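Local coordinates for hypothetical protein APE0754 (PDB 1TUA), which is of unknown function but contains K Homology domains and so probably binds RNA, at residues V92-V97 with K106-R111; E155-A158 with M162-T165; G117-T122 with T165-L170. One frame throughout, in Å; residues are numbered along the deposited sequence.

Contact 1: V92-V97 with K106-R111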
# COMPACT_ATOMS: atom_id res chain seq x y z
N VAL A 92 1.83 3.89 -6.88
CA VAL A 92 2.00 4.29 -8.27
C VAL A 92 1.08 5.49 -8.48
O VAL A 92 -0.14 5.37 -8.38
CB VAL A 92 1.60 3.16 -9.24
CG1 VAL A 92 1.62 3.67 -10.67
CG2 VAL A 92 2.55 1.99 -9.10
N ASP A 93 1.67 6.65 -8.73
CA ASP A 93 0.87 7.85 -8.95
C ASP A 93 0.59 7.91 -10.45
O ASP A 93 1.49 8.21 -11.24
CB ASP A 93 1.62 9.11 -8.51
CG ASP A 93 0.73 10.34 -8.49
OD1 ASP A 93 0.04 10.59 -9.50
OD2 ASP A 93 0.71 11.05 -7.47
N LEU A 94 -0.65 7.62 -10.83
CA LEU A 94 -1.03 7.60 -12.23
C LEU A 94 -0.89 8.93 -12.96
O LEU A 94 -0.80 8.96 -14.19
CB LEU A 94 -2.46 7.05 -12.38
CG LEU A 94 -2.66 5.62 -11.84
CD1 LEU A 94 -4.11 5.21 -11.99
CD2 LEU A 94 -1.76 4.65 -12.59
N LYS A 95 -0.86 10.04 -12.23
CA LYS A 95 -0.71 11.33 -12.89
C LYS A 95 0.70 11.48 -13.45
O LYS A 95 0.97 12.37 -14.26
CB LYS A 95 -1.04 12.47 -11.93
CG LYS A 95 -2.53 12.60 -11.67
CD LYS A 95 -2.86 13.84 -10.87
CE LYS A 95 -4.36 13.97 -10.67
NZ LYS A 95 -4.72 15.13 -9.81
N GLN A 96 1.60 10.60 -13.01
CA GLN A 96 2.97 10.62 -13.51
C GLN A 96 2.95 10.10 -14.94
O GLN A 96 3.91 10.28 -15.69
CB GLN A 96 3.88 9.72 -12.66
CG GLN A 96 4.33 10.36 -11.37
CD GLN A 96 5.31 9.50 -10.62
OE1 GLN A 96 6.28 9.00 -11.19
NE2 GLN A 96 5.08 9.32 -9.33
N VAL A 97 1.85 9.44 -15.30
CA VAL A 97 1.69 8.89 -16.64
C VAL A 97 0.75 9.74 -17.49
O VAL A 97 1.12 10.17 -18.58
CB VAL A 97 1.13 7.46 -16.59
CG1 VAL A 97 0.94 6.91 -18.00
CG2 VAL A 97 2.05 6.56 -15.79
N LYS A 106 -9.17 7.96 -16.53
CA LYS A 106 -10.27 7.01 -16.51
C LYS A 106 -9.98 5.82 -17.42
O LYS A 106 -10.25 4.68 -17.05
CB LYS A 106 -11.58 7.68 -16.95
CG LYS A 106 -12.10 8.75 -15.99
CD LYS A 106 -13.46 9.27 -16.44
CE LYS A 106 -14.55 8.21 -16.29
NZ LYS A 106 -14.84 7.82 -14.87
N ARG A 107 -9.43 6.07 -18.60
CA ARG A 107 -9.15 4.97 -19.50
C ARG A 107 -8.11 4.00 -18.94
O ARG A 107 -8.31 2.79 -19.00
CB ARG A 107 -8.70 5.47 -20.88
CG ARG A 107 -9.84 6.01 -21.71
CD ARG A 107 -9.54 5.85 -23.19
NE ARG A 107 -8.30 6.52 -23.57
CZ ARG A 107 -8.15 7.84 -23.62
NH1 ARG A 107 -9.17 8.65 -23.32
NH2 ARG A 107 -6.98 8.36 -23.97
N ILE A 108 -7.01 4.52 -18.39
CA ILE A 108 -6.00 3.61 -17.86
C ILE A 108 -6.49 2.89 -16.61
O ILE A 108 -6.09 1.75 -16.37
CB ILE A 108 -4.66 4.31 -17.55
CG1 ILE A 108 -4.84 5.37 -16.47
CG2 ILE A 108 -4.09 4.92 -18.82
CD1 ILE A 108 -3.53 5.86 -15.89
N LYS A 109 -7.34 3.53 -15.81
CA LYS A 109 -7.84 2.86 -14.62
C LYS A 109 -8.69 1.67 -15.07
O LYS A 109 -8.73 0.64 -14.41
CB LYS A 109 -8.67 3.82 -13.76
CG LYS A 109 -7.81 4.85 -13.04
CD LYS A 109 -8.65 5.91 -12.33
CE LYS A 109 -9.31 5.36 -11.08
NZ LYS A 109 -10.23 6.35 -10.46
N GLY A 110 -9.34 1.83 -16.22
CA GLY A 110 -10.15 0.75 -16.76
C GLY A 110 -9.29 -0.45 -17.13
O GLY A 110 -9.69 -1.59 -16.92
N ARG A 111 -8.10 -0.18 -17.67
CA ARG A 111 -7.15 -1.24 -18.04
C ARG A 111 -6.57 -1.91 -16.79
O ARG A 111 -6.41 -3.13 -16.74
CB ARG A 111 -6.00 -0.67 -18.87
CG ARG A 111 -6.39 -0.14 -20.24
CD ARG A 111 -6.77 -1.26 -21.18
NE ARG A 111 -5.61 -2.08 -21.55
CZ ARG A 111 -5.69 -3.16 -22.33
NH1 ARG A 111 -6.86 -3.54 -22.81
NH2 ARG A 111 -4.59 -3.85 -22.62
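Ile108, on the helix 102-113, pushes its CD1 methyl against Leu94, the residue that follows the edge strand 87-93. That methyl lies 3.9 Å from Leu94 CB, and the CG and both terminal methyls of the leucine close round it at similar spacing, so one carbon meets the whole branched group. Leu94 and Ile108 lie alongside, pointing opposite ways. With CG1 of Ile108 lodged between the backbone N and the carbonyl carbon (chi1 63°) and its chain extended beyond, CD1 projects from the helix far enough to bridge two backbones whose nearest CA atoms, those of Leu94 and Ile108, are 8.5 Å apart. Lys109 comes next and adds an aliphatic flank: its CG is 3.9 Å from Leu94 CD1, the two chains meeting at a slant. The lysine then bends at chi3 (74°) and carries NZ off to the backbone oxygen of Glu135, so only its hydrocarbon part meets the leucine. Arg111, one turn beyond Ile108, likewise turns elsewhere, giving NH2 to the backbone oxygen of Arg161. On the facing segment, Asp93 OD1 takes a bond of 2.9 Å from Lys95 N, capping the turn into the helix 95-98 and fixing the chain on either side of Leu94. Leu105, Ile112, Val138 and Ala158 also touch the leucine. Cutting Leu94 back to an alanine would keep the CB contact with Ile108 CD1 but would probably leave Lys109 CG without its apolar partner and open a gap where the leucine's branch meets that methyl. The chemistry across the interface is thus purely apolar, with lysine serving as hydrocarbon: the residue after the strand and the helix are held by shape and dehydration.

Contact 2: E155-A158 with M162-T165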
# COMPACT_ATOMS: atom_id res chain seq x y z
N GLU A 155 2.33 -0.26 -13.82
CA GLU A 155 2.87 0.77 -14.70
C GLU A 155 2.73 0.36 -16.17
O GLU A 155 2.36 1.18 -17.02
CB GLU A 155 4.34 1.04 -14.35
CG GLU A 155 4.52 1.65 -12.97
CD GLU A 155 5.98 1.78 -12.57
OE1 GLU A 155 6.75 0.81 -12.77
OE2 GLU A 155 6.36 2.84 -12.04
N MET A 156 3.03 -0.90 -16.47
CA MET A 156 2.92 -1.41 -17.84
C MET A 156 1.48 -1.28 -18.37
O MET A 156 1.28 -0.93 -19.53
CB MET A 156 3.36 -2.88 -17.92
CG MET A 156 4.88 -3.09 -17.83
SD MET A 156 5.33 -4.84 -17.69
CE MET A 156 5.05 -5.43 -19.31
N LEU A 157 0.50 -1.54 -17.52
CA LEU A 157 -0.90 -1.42 -17.94
C LEU A 157 -1.26 0.04 -18.13
O LEU A 157 -2.00 0.38 -19.06
CB LEU A 157 -1.85 -2.05 -16.91
CG LEU A 157 -1.85 -3.58 -16.79
CD1 LEU A 157 -2.87 -4.00 -15.74
CD2 LEU A 157 -2.19 -4.19 -18.13
N ALA A 158 -0.74 0.91 -17.27
CA ALA A 158 -1.02 2.34 -17.36
C ALA A 158 -0.40 2.93 -18.62
O ALA A 158 -0.75 4.03 -19.04
CB ALA A 158 -0.48 3.07 -16.13
N MET A 162 -0.70 -4.83 -23.56
CA MET A 162 -1.80 -5.80 -23.56
C MET A 162 -1.77 -6.48 -22.19
O MET A 162 -0.73 -6.51 -21.54
CB MET A 162 -1.59 -6.88 -24.63
CG MET A 162 -1.78 -6.45 -26.09
SD MET A 162 -1.70 -7.89 -27.23
CE MET A 162 0.09 -8.04 -27.46
N HIS A 163 -2.91 -7.01 -21.76
CA HIS A 163 -2.96 -7.69 -20.47
C HIS A 163 -2.10 -8.96 -20.51
O HIS A 163 -1.34 -9.23 -19.58
CB HIS A 163 -4.40 -8.05 -20.12
CG HIS A 163 -5.23 -6.87 -19.72
ND1 HIS A 163 -5.14 -6.28 -18.47
CD2 HIS A 163 -6.14 -6.14 -20.41
CE1 HIS A 163 -5.95 -5.25 -18.42
NE2 HIS A 163 -6.57 -5.13 -19.58
N SER A 164 -2.21 -9.73 -21.59
CA SER A 164 -1.45 -10.97 -21.73
C SER A 164 0.04 -10.70 -21.67
O SER A 164 0.80 -11.49 -21.10
CB SER A 164 -1.80 -11.65 -23.06
OG SER A 164 -1.55 -10.77 -24.14
N THR A 165 0.46 -9.58 -22.26
CA THR A 165 1.86 -9.16 -22.25
C THR A 165 2.31 -8.96 -20.81
O THR A 165 3.33 -9.49 -20.38
CB THR A 165 2.03 -7.83 -23.01
OG1 THR A 165 1.92 -8.07 -24.42
CG2 THR A 165 3.38 -7.20 -22.70
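Leu157 lays its CD2 methyl obliquely against the imidazole of His163, the two side chains crossing at roughly a right angle, and this is the close-packed part of the contact. The backbones come together here as well, with the CA atoms of Leu157 and His163 7.1 Å apart. Leu157 itself is buried: Val166, Ile112 and Ile123 also touch it, so its side chain lies where helix 144-158 meets helices 102-113, 118-127 and 163-188. His163 also touches Arg111 and Ala119. Packing slackens one helical position back. Met156 bends at chi3 (74°), which brings its CE methyl to 4.2 Å from Thr165 CG2, a loose methyl-to-methyl meeting between partly exposed residues. Thr165 offers this methyl because CG2 stands opposite the backbone N (chi1 -74°). Looser still is Met162, the N-cap residue of the helix 163-188, whose CB points away from the other segment and which is exposed; its backbone O is 4.4 Å from Leu157 CD2. Packing is thus closer at Leu157 than at Met156 and Met162. Two consecutive helices joined by a short non-helical turn in this way form a helical hairpin, here pairing the last helix of a type I KH fold, 144-158, with the long helix 163-188 that follows it.

Contact 3: G117-T122 with T165-L170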
# COMPACT_ATOMS: atom_id res chain seq x y z
N GLY A 117 -13.00 -6.25 -12.53
CA GLY A 117 -11.83 -6.19 -11.68
C GLY A 117 -10.89 -7.36 -11.87
O GLY A 117 -10.09 -7.68 -11.00
N ARG A 118 -10.98 -8.00 -13.04
CA ARG A 118 -10.16 -9.16 -13.35
C ARG A 118 -8.66 -8.89 -13.46
O ARG A 118 -7.85 -9.73 -13.08
CB ARG A 118 -10.63 -9.77 -14.66
CG ARG A 118 -10.07 -11.15 -14.95
CD ARG A 118 -11.10 -12.21 -14.61
NE ARG A 118 -12.44 -11.79 -15.01
CZ ARG A 118 -12.77 -11.35 -16.23
NH1 ARG A 118 -11.85 -11.28 -17.18
NH2 ARG A 118 -14.02 -10.97 -16.48
N ALA A 119 -8.29 -7.74 -14.00
CA ALA A 119 -6.87 -7.41 -14.16
C ALA A 119 -6.22 -7.17 -12.80
O ALA A 119 -5.15 -7.71 -12.52
CB ALA A 119 -6.71 -6.18 -15.04
N ARG A 120 -6.88 -6.36 -11.97
CA ARG A 120 -6.36 -6.06 -10.64
C ARG A 120 -6.20 -7.35 -9.83
O ARG A 120 -5.18 -7.57 -9.18
CB ARG A 120 -7.30 -5.10 -9.92
CG ARG A 120 -6.76 -4.55 -8.61
CD ARG A 120 -7.79 -3.67 -7.92
NE ARG A 120 -9.00 -4.43 -7.59
CZ ARG A 120 -9.07 -5.34 -6.62
NH1 ARG A 120 -8.01 -5.59 -5.87
NH2 ARG A 120 -10.20 -6.00 -6.42
N ARG A 121 -7.21 -8.22 -9.88
CA ARG A 121 -7.15 -9.48 -9.13
C ARG A 121 -6.04 -10.41 -9.63
O ARG A 121 -5.38 -11.08 -8.83
CB ARG A 121 -8.50 -10.20 -9.19
CG ARG A 121 -9.60 -9.47 -8.46
CD ARG A 121 -10.88 -10.30 -8.39
NE ARG A 121 -11.93 -9.62 -7.63
CZ ARG A 121 -12.52 -8.49 -8.01
NH1 ARG A 121 -12.17 -7.92 -9.16
NH2 ARG A 121 -13.46 -7.92 -7.26
N THR A 122 -5.85 -10.46 -10.94
CA THR A 122 -4.81 -11.31 -11.51
C THR A 122 -3.43 -10.88 -11.00
O THR A 122 -2.62 -11.72 -10.61
CB THR A 122 -4.80 -11.24 -13.05
OG1 THR A 122 -6.04 -11.78 -13.54
CG2 THR A 122 -3.63 -12.04 -13.62
N THR A 165 0.46 -9.58 -22.26
CA THR A 165 1.86 -9.16 -22.25
C THR A 165 2.31 -8.96 -20.81
O THR A 165 3.33 -9.49 -20.38
CB THR A 165 2.03 -7.83 -23.01
OG1 THR A 165 1.92 -8.07 -24.42
CG2 THR A 165 3.38 -7.20 -22.70
N VAL A 166 1.54 -8.18 -20.07
CA VAL A 166 1.85 -7.89 -18.68
C VAL A 166 1.88 -9.17 -17.83
O VAL A 166 2.81 -9.38 -17.05
CB VAL A 166 0.82 -6.89 -18.08
CG1 VAL A 166 1.08 -6.68 -16.59
CG2 VAL A 166 0.92 -5.56 -18.81
N TYR A 167 0.88 -10.03 -18.00
CA TYR A 167 0.83 -11.27 -17.23
C TYR A 167 2.00 -12.20 -17.55
O TYR A 167 2.57 -12.81 -16.66
CB TYR A 167 -0.48 -12.02 -17.48
CG TYR A 167 -1.73 -11.22 -17.18
CD1 TYR A 167 -1.77 -10.27 -16.15
CD2 TYR A 167 -2.89 -11.41 -17.93
CE1 TYR A 167 -2.93 -9.53 -15.88
CE2 TYR A 167 -4.05 -10.69 -17.67
CZ TYR A 167 -4.07 -9.75 -16.65
OH TYR A 167 -5.22 -9.04 -16.41
N ARG A 168 2.35 -12.30 -18.83
CA ARG A 168 3.46 -13.16 -19.22
C ARG A 168 4.76 -12.65 -18.57
O ARG A 168 5.56 -13.43 -18.07
CB ARG A 168 3.60 -13.17 -20.74
CG ARG A 168 3.90 -14.54 -21.31
CD ARG A 168 4.32 -14.43 -22.78
NE ARG A 168 3.34 -13.72 -23.60
CZ ARG A 168 2.11 -14.15 -23.85
NH1 ARG A 168 1.69 -15.30 -23.33
NH2 ARG A 168 1.30 -13.43 -24.62
N HIS A 169 4.95 -11.34 -18.59
CA HIS A 169 6.14 -10.72 -18.00
C HIS A 169 6.16 -10.92 -16.49
O HIS A 169 7.19 -11.29 -15.92
CB HIS A 169 6.17 -9.23 -18.34
CG HIS A 169 7.28 -8.49 -17.67
ND1 HIS A 169 7.20 -8.06 -16.36
CD2 HIS A 169 8.50 -8.12 -18.12
CE1 HIS A 169 8.33 -7.46 -16.03
NE2 HIS A 169 9.14 -7.48 -17.08
N LEU A 170 5.03 -10.66 -15.84
CA LEU A 170 4.89 -10.82 -14.39
C LEU A 170 5.18 -12.27 -14.00
O LEU A 170 5.79 -12.54 -12.98
CB LEU A 170 3.48 -10.42 -13.98
CG LEU A 170 3.16 -10.22 -12.50
CD1 LEU A 170 4.15 -9.25 -11.86
CD2 LEU A 170 1.73 -9.69 -12.38
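The helical segments 118-122 and 165-170 run almost parallel, at 5°, with their axes 11.6 Å apart, and Tyr167 reaches across that wide spacing to Thr122 and Ala119. Thr122 sets its CG2 methyl over one face of the tyrosine ring in a CH-pi contact, 3.7 Å from the centroid and 22° off the ring normal. The methyl is offset toward the rim, where it is 3.4 Å from Tyr167 CE1. A chi1 of -64° sends this methyl away from the backbone N of Thr122 and toward the ring, and at the same time turns OG1 back to its own helix. There OG1 donates to Arg118 O over 2.8 Å, tilted out of the carbonyl plane, while Thr122 N reaches the same oxygen from the opposite face. Arg118 O thus accepts two bonds, and the one from OG1 probably helps fix the side chain's rotation. At the far end of the ring, Tyr167 OH presses on Ala119, 3.2 Å from its CA and 3.5 Å from its CB, so that the small alanine gives the hydroxyl its place beside the helix. One turn along, Leu170 continues the seam against Ile123 and Met126. Gly117, the last glycine of the GxxG loop, occupies the N-cap position of helix 118-127. The threonine hydroxyl, bonded internally, leaves a methyl as the surface offered to the aromatic face, so dispersion and close fit rather than polar bonding join the helices.

How the contacts relate
All three contacts lie in the C-terminal half of the protein, within or beside its second K Homology unit. Contact 1 closes first along the chain, tying the end of strand 87-93 to helix 102-113; contacts 2 and 3 both finish on helix 163-188, share Thr165, and have centres about 7 Å apart. Contact 1 is about 12 Å from contact 2 and 15 Å from contact 3, centre to centre. Ala158 links contacts 1 and 2, and Leu157 meets Val166 between contacts 2 and 3. Helix 163-188 is thereby docked on helices 118-127 and 144-158, which suggests that it packs as part of the same unit, a K Homology domain that probably binds RNA.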